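PDB 1ZX5: mannosephosphate isomerase, putative from Archaeoglobus fulgidus, which probably interconverts mannose 6-phosphate and fructose 6-phosphate as a zinc-dependent type 1 mannose-6-phosphate isomerase. Local coordinates for residues A241-G246 against G291-I296; Y258-G263 against T285-R290. All coordinates share one frame; numbering follows the deposited sequence.

Both contacts belong to the cupin domain in the C-terminal part of the chain, their centres about 10 Å apart. Contact 2 is nested along the sequence inside the loop that contact 1 closes, the order being 241-246, 258-263, 285-290 and 291-296. Contact 2 pairs two neighbouring strands of the four-stranded sheet; contact 1 runs from 240-244, an edge strand of that sheet, to strand 291-298 of the five-stranded one. Strand 240-244 flanks strand 283-288, with A241 N probably hydrogen-bonded to V286 O. Contact 2 thus holds one sheet together, contact 1 joins it to the other, and F259 packing on I293 adds to the join; neither includes residues lining the bound fructofuranose.

Contact 1 of 2, residues A241-G246 against G291-I296; sequences AEIKTG and GKIVRI. With ACY (acetic acid), chain E.
A first torsion of -170° sets R295 CG opposite the backbone N, and a bend at chi3 (69°) turns the guanidinium toward the backbone of K244 and T245. I243 meets this side chain with CG2, the branch anti to the backbone N, and that methyl lies 3.6 Å from R295 CD. The two side chains run past one another in opposing senses; the ethyl arm of I243, set beside the backbone N, carries CD1 to 4.3 Å from I293 CG2.

Strand 240-244 closes one edge of the four-stranded sheet and strand 291-298 runs through the five-stranded one. The axes of their short segments approach to 10.2 Å and lie only 16° from parallel, a spacing bridged by side chains, as between the two layers of a cupin beta sandwich. At the polar end K244 O sits over one face of the guanidinium, 3.4 Å from R295 NH2 but at a poor angle for a hydrogen bond. T245 O lies at the edge of the group, where water 1 links the loop after the strand to R295, accepting from R295 NH2 at 3.0 Å and donating to T245 O at 3.0 Å. R295 NE makes a salt bridge to E233 in the same sheet, and T245 OG1 is held by T281 and D282. A leucine in place of R295 lacks the guanidinium, and that would probably leave E233 without its mate and water 1 without a donor.

Farther along the strand, K292 NZ, also paired with D236, donates at 3.1 Å to O of an acetic acid molecule, probably from the crystallisation liquor. The contact therefore joins the layers through aliphatic carbon and one bridging water, with the arginine's charge probably balanced by E233 of its own sheet.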
loop_
_atom_site.group_PDB
_atom_site.type_symbol
_atom_site.label_atom_id
_atom_site.label_comp_id
_atom_site.label_asym_id
_atom_site.label_seq_id
_atom_site.Cartn_x
_atom_site.Cartn_y
_atom_site.Cartn_z
ATOM N N ALA A 241 22.040 -5.535 -9.992
ATOM C CA ALA A 241 21.803 -6.192 -8.719
ATOM C C ALA A 241 20.944 -7.420 -8.937
ATOM O O ALA A 241 19.971 -7.389 -9.694
ATOM C CB ALA A 241 21.126 -5.246 -7.728
ATOM N N GLU A 242 21.311 -8.501 -8.260
ATOM C CA GLU A 242 20.511 -9.705 -8.260
ATOM C C GLU A 242 19.468 -9.635 -7.150
ATOM O O GLU A 242 19.770 -9.256 -6.022
ATOM C CB GLU A 242 21.397 -10.937 -8.091
ATOM C CG GLU A 242 20.600 -12.232 -8.064
ATOM C CD GLU A 242 21.460 -13.466 -8.141
ATOM O OE1 GLU A 242 22.445 -13.587 -7.375
ATOM O OE2 GLU A 242 21.151 -14.329 -8.971
ATOM N N ILE A 243 18.243 -10.020 -7.472
ATOM C CA ILE A 243 17.161 -9.977 -6.503
ATOM C C ILE A 243 16.519 -11.356 -6.377
ATOM O O ILE A 243 16.248 -12.008 -7.383
ATOM C CB ILE A 243 16.122 -8.879 -6.896
ATOM C CG1 ILE A 243 16.783 -7.494 -6.834
ATOM C CG2 ILE A 243 14.859 -8.943 -5.999
ATOM C CD1 ILE A 243 15.825 -6.354 -7.038
ATOM N N LYS A 244 16.297 -11.797 -5.138
ATOM C CA LYS A 244 15.634 -13.079 -4.850
ATOM C C LYS A 244 14.198 -12.833 -4.433
ATOM O O LYS A 244 13.942 -11.965 -3.598
ATOM C CB LYS A 244 16.338 -13.825 -3.701
ATOM C CG LYS A 244 17.840 -13.900 -3.801
ATOM C CD LYS A 244 18.249 -14.870 -4.866
ATOM C CE LYS A 244 19.652 -15.384 -4.632
ATOM N NZ LYS A 244 19.935 -16.515 -5.571
ATOM N N THR A 245 13.263 -13.601 -4.986
ATOM C CA THR A 245 11.864 -13.510 -4.564
ATOM C C THR A 245 11.621 -14.127 -3.180
ATOM O O THR A 245 10.718 -13.695 -2.455
ATOM C CB THR A 245 10.906 -14.188 -5.574
ATOM O OG1 THR A 245 11.266 -15.566 -5.725
ATOM C CG2 THR A 245 10.944 -13.489 -6.935
ATOM N N GLY A 246 12.430 -15.126 -2.822
ATOM C CA GLY A 246 12.193 -15.958 -1.641
ATOM C C GLY A 246 11.163 -17.053 -1.901
ATOM O O GLY A 246 10.652 -17.659 -0.961
ATOM N N GLY A 291 19.416 3.854 -9.287
ATOM C CA GLY A 291 17.984 3.856 -9.083
ATOM C C GLY A 291 17.585 3.262 -7.751
ATOM O O GLY A 291 18.422 2.713 -7.017
ATOM N N LYS A 292 16.302 3.388 -7.441
ATOM C CA LYS A 292 15.720 2.810 -6.235
ATOM C C LYS A 292 14.486 2.052 -6.630
ATOM O O LYS A 292 13.575 2.609 -7.251
ATOM C CB LYS A 292 15.384 3.886 -5.191
ATOM C CG LYS A 292 16.623 4.642 -4.734
ATOM C CD LYS A 292 16.328 5.560 -3.587
ATOM C CE LYS A 292 17.447 6.577 -3.422
ATOM N NZ LYS A 292 18.644 5.947 -2.825
ATOM N N ILE A 293 14.476 0.767 -6.306
ATOM C CA ILE A 293 13.356 -0.086 -6.658
ATOM C C ILE A 293 12.816 -0.664 -5.345
ATOM O O ILE A 293 13.582 -1.067 -4.476
ATOM C CB ILE A 293 13.783 -1.168 -7.724
ATOM C CG1 ILE A 293 12.559 -1.886 -8.328
ATOM C CG2 ILE A 293 14.844 -2.156 -7.161
ATOM C CD1 ILE A 293 12.876 -2.640 -9.630
ATOM N N VAL A 294 11.497 -0.660 -5.195
ATOM C CA VAL A 294 10.869 -1.175 -3.999
ATOM C C VAL A 294 10.461 -2.616 -4.254
ATOM O O VAL A 294 9.760 -2.905 -5.234
ATOM C CB VAL A 294 9.615 -0.334 -3.601
ATOM C CG1 VAL A 294 9.026 -0.836 -2.264
ATOM C CG2 VAL A 294 9.966 1.171 -3.534
ATOM N N ARG A 295 10.892 -3.521 -3.381
ATOM C CA ARG A 295 10.454 -4.906 -3.451
ATOM C C ARG A 295 9.384 -5.158 -2.383
ATOM O O ARG A 295 9.633 -4.979 -1.196
ATOM C CB ARG A 295 11.633 -5.857 -3.255
ATOM C CG ARG A 295 11.294 -7.298 -3.559
ATOM C CD ARG A 295 12.475 -8.238 -3.334
ATOM N NE ARG A 295 12.821 -8.389 -1.925
ATOM C CZ ARG A 295 12.450 -9.400 -1.145
ATOM N NH1 ARG A 295 12.846 -9.420 0.127
ATOM N NH2 ARG A 295 11.711 -10.402 -1.619
ATOM N N ILE A 296 8.204 -5.575 -2.823
ATOM C CA ILE A 296 7.097 -5.895 -1.942
ATOM C C ILE A 296 6.978 -7.418 -1.938
ATOM O O ILE A 296 6.991 -8.046 -2.983
ATOM C CB ILE A 296 5.772 -5.196 -2.422
ATOM C CG1 ILE A 296 5.988 -3.682 -2.538
ATOM C CG2 ILE A 296 4.583 -5.541 -1.500
ATOM C CD1 ILE A 296 4.951 -2.940 -3.418
HETATM C C ACY E . 16.988 4.533 0.527
HETATM O O ACY E . 17.233 5.618 -0.041
HETATM O OXT ACY E . 17.377 3.418 0.109
HETATM C CH3 ACY E . 16.197 4.578 1.790
HETATM O O HOH W 1 11.030 -12.601 0.271
#

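Contact 2 of 2, residues Y258-G263 against T285-R290; sequences YFILRG and TVESER
I260 to R262 and T285 to E287 form an antiparallel beta ladder within the four-stranded sheet of the cupin beta sandwich, where strands 259-262 and 283-288 are neighbours. Their N-to-C directions differ by 159°. I260 with E287 and R262 with T285 are hydrogen-bonded pairs, each closed by two N-H to O bonds; R262 N reaches T285 O at 2.9 Å. L261 with V286, the non-hydrogen-bonded pair between them, adds a CA-H...O contact from L261 CA to T285 O.

The face carrying L261 and V286 is apolar. These two side chains lie side by side, with L261 CD2 3.5 Å from V286 CG1, and V286 also packs on I243 and V237. F259 sets CE1 within 3.6 Å of S288 CB. With OG anti to the backbone N (chi1 -175°), S288 donates to Y258 O at 3.1 Å, and the same hydroxyl oxygen lies over one face of the F259 ring, offset toward its rim. Y258 O takes a second hydrogen bond, from water 2.

The opposite face carries the polar groups. The extended R262 side chain passes over T285 and reaches back to E287, and I260 CG2 lies against one face of the guanidinium, toward its rim. Water 3 is shared by R262 NH1, T285 OG1 and I260 O, and water 4 joins R262 NH2 to E287 OE1. In the salt bridge, R262 NH1 meets E287 OE1 at 2.8 Å, nearly within the guanidinium plane but from above the carboxylate, the two planes standing 53° apart.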
loop_
_atom_site.group_PDB
_atom_site.type_symbol
_atom_site.label_atom_id
_atom_site.label_comp_id
_atom_site.label_asym_id
_atom_site.label_seq_id
_atom_site.Cartn_x
_atom_site.Cartn_y
_atom_site.Cartn_z
ATOM N N TYR A 258 15.532 4.257 -14.187
ATOM C CA TYR A 258 15.053 3.364 -15.228
ATOM C C TYR A 258 15.748 2.015 -15.043
ATOM O O TYR A 258 16.943 1.979 -14.794
ATOM C CB TYR A 258 15.410 3.966 -16.591
ATOM C CG TYR A 258 15.207 3.017 -17.755
ATOM C CD1 TYR A 258 13.921 2.673 -18.170
ATOM C CD2 TYR A 258 16.298 2.455 -18.424
ATOM C CE1 TYR A 258 13.715 1.801 -19.222
ATOM C CE2 TYR A 258 16.100 1.578 -19.493
ATOM C CZ TYR A 258 14.802 1.265 -19.887
ATOM O OH TYR A 258 14.578 0.402 -20.936
ATOM N N PHE A 259 15.004 0.923 -15.171
ATOM C CA PHE A 259 15.516 -0.435 -14.882
ATOM C C PHE A 259 15.361 -1.384 -16.051
ATOM O O PHE A 259 14.299 -1.446 -16.643
ATOM C CB PHE A 259 14.778 -1.049 -13.670
ATOM C CG PHE A 259 15.013 -0.302 -12.398
ATOM C CD1 PHE A 259 16.080 -0.643 -11.562
ATOM C CD2 PHE A 259 14.196 0.773 -12.054
ATOM C CE1 PHE A 259 16.327 0.064 -10.401
ATOM C CE2 PHE A 259 14.442 1.489 -10.887
ATOM C CZ PHE A 259 15.511 1.134 -10.064
ATOM N N ILE A 260 16.413 -2.138 -16.352
ATOM C CA ILE A 260 16.305 -3.306 -17.235
ATOM C C ILE A 260 16.213 -4.545 -16.338
ATOM O O ILE A 260 16.991 -4.694 -15.399
ATOM C CB ILE A 260 17.488 -3.381 -18.247
ATOM C CG1 ILE A 260 17.450 -2.139 -19.161
ATOM C CG2 ILE A 260 17.446 -4.689 -19.067
ATOM C CD1 ILE A 260 18.715 -1.913 -19.956
ATOM N N LEU A 261 15.222 -5.393 -16.605
ATOM C CA LEU A 261 14.940 -6.562 -15.781
ATOM C C LEU A 261 15.299 -7.798 -16.586
ATOM O O LEU A 261 14.922 -7.910 -17.756
ATOM C CB LEU A 261 13.451 -6.602 -15.366
ATOM C CG LEU A 261 12.764 -5.350 -14.769
ATOM C CD1 LEU A 261 11.264 -5.576 -14.483
ATOM C CD2 LEU A 261 13.474 -4.867 -13.514
ATOM N N ARG A 262 16.043 -8.715 -15.983
ATOM C CA ARG A 262 16.446 -9.945 -16.681
ATOM C C ARG A 262 16.141 -11.149 -15.802
ATOM O O ARG A 262 16.740 -11.321 -14.739
ATOM C CB ARG A 262 17.935 -9.919 -17.067
ATOM C CG ARG A 262 18.326 -8.768 -17.992
ATOM C CD ARG A 262 19.819 -8.798 -18.344
ATOM N NE ARG A 262 20.166 -7.795 -19.354
ATOM C CZ ARG A 262 20.510 -6.516 -19.118
ATOM N NH1 ARG A 262 20.561 -6.003 -17.871
ATOM N NH2 ARG A 262 20.810 -5.736 -20.158
ATOM N N GLY A 263 15.187 -11.957 -16.250
ATOM C CA GLY A 263 14.772 -13.167 -15.560
ATOM C C GLY A 263 14.675 -14.271 -16.591
ATOM O O GLY A 263 15.638 -14.559 -17.302
ATOM N N THR A 285 17.872 -10.328 -12.319
ATOM C CA THR A 285 18.643 -9.108 -12.111
ATOM C C THR A 285 17.875 -7.856 -12.523
ATOM O O THR A 285 16.996 -7.899 -13.391
ATOM C CB THR A 285 20.016 -9.142 -12.819
ATOM O OG1 THR A 285 19.827 -9.174 -14.241
ATOM C CG2 THR A 285 20.836 -10.341 -12.365
ATOM N N VAL A 286 18.201 -6.752 -11.855
ATOM C CA VAL A 286 17.739 -5.420 -12.233
ATOM C C VAL A 286 18.983 -4.566 -12.508
ATOM O O VAL A 286 20.010 -4.718 -11.837
ATOM C CB VAL A 286 16.804 -4.780 -11.164
ATOM C CG1 VAL A 286 15.651 -5.717 -10.873
ATOM C CG2 VAL A 286 17.541 -4.497 -9.866
ATOM N N GLU A 287 18.905 -3.702 -13.520
ATOM C CA GLU A 287 20.046 -2.883 -13.879
ATOM C C GLU A 287 19.657 -1.426 -14.056
ATOM O O GLU A 287 18.739 -1.098 -14.809
ATOM C CB GLU A 287 20.723 -3.409 -15.148
ATOM C CG GLU A 287 22.040 -2.730 -15.434
ATOM C CD GLU A 287 22.481 -2.885 -16.876
ATOM O OE1 GLU A 287 21.689 -3.396 -17.691
ATOM O OE2 GLU A 287 23.631 -2.510 -17.193
ATOM N N SER A 288 20.407 -0.551 -13.394
ATOM C CA SER A 288 20.127 0.874 -13.413
ATOM C C SER A 288 21.414 1.655 -13.192
ATOM O O SER A 288 22.279 1.237 -12.416
ATOM C CB SER A 288 19.113 1.207 -12.312
ATOM O OG SER A 288 18.724 2.561 -12.365
ATOM N N GLU A 289 21.548 2.786 -13.882
ATOM C CA GLU A 289 22.677 3.710 -13.652
ATOM C C GLU A 289 22.784 4.077 -12.153
ATOM O O GLU A 289 23.854 3.987 -11.548
ATOM C CB GLU A 289 22.442 4.980 -14.471
ATOM C CG GLU A 289 23.649 5.883 -14.631
ATOM C CD GLU A 289 23.359 7.059 -15.534
ATOM O OE1 GLU A 289 24.278 7.519 -16.243
ATOM O OE2 GLU A 289 22.193 7.508 -15.555
ATOM N N ARG A 290 21.659 4.508 -11.584
ATOM C CA ARG A 290 21.496 4.714 -10.147
ATOM C C ARG A 290 20.005 4.840 -9.941
ATOM O O ARG A 290 19.390 5.806 -10.393
ATOM C CB ARG A 290 22.223 5.971 -9.620
ATOM C CG ARG A 290 22.193 6.088 -8.085
ATOM C CD ARG A 290 22.548 7.500 -7.556
ATOM N NE ARG A 290 21.726 8.544 -8.192
ATOM C CZ ARG A 290 20.450 8.815 -7.905
ATOM N NH1 ARG A 290 19.802 8.140 -6.954
ATOM N NH2 ARG A 290 19.813 9.773 -8.575
HETATM O O HOH W 2 19.246 3.606 -15.724
HETATM O O HOH W 3 19.270 -6.738 -15.407
HETATM O O HOH W 4 21.920 -2.822 -20.286
#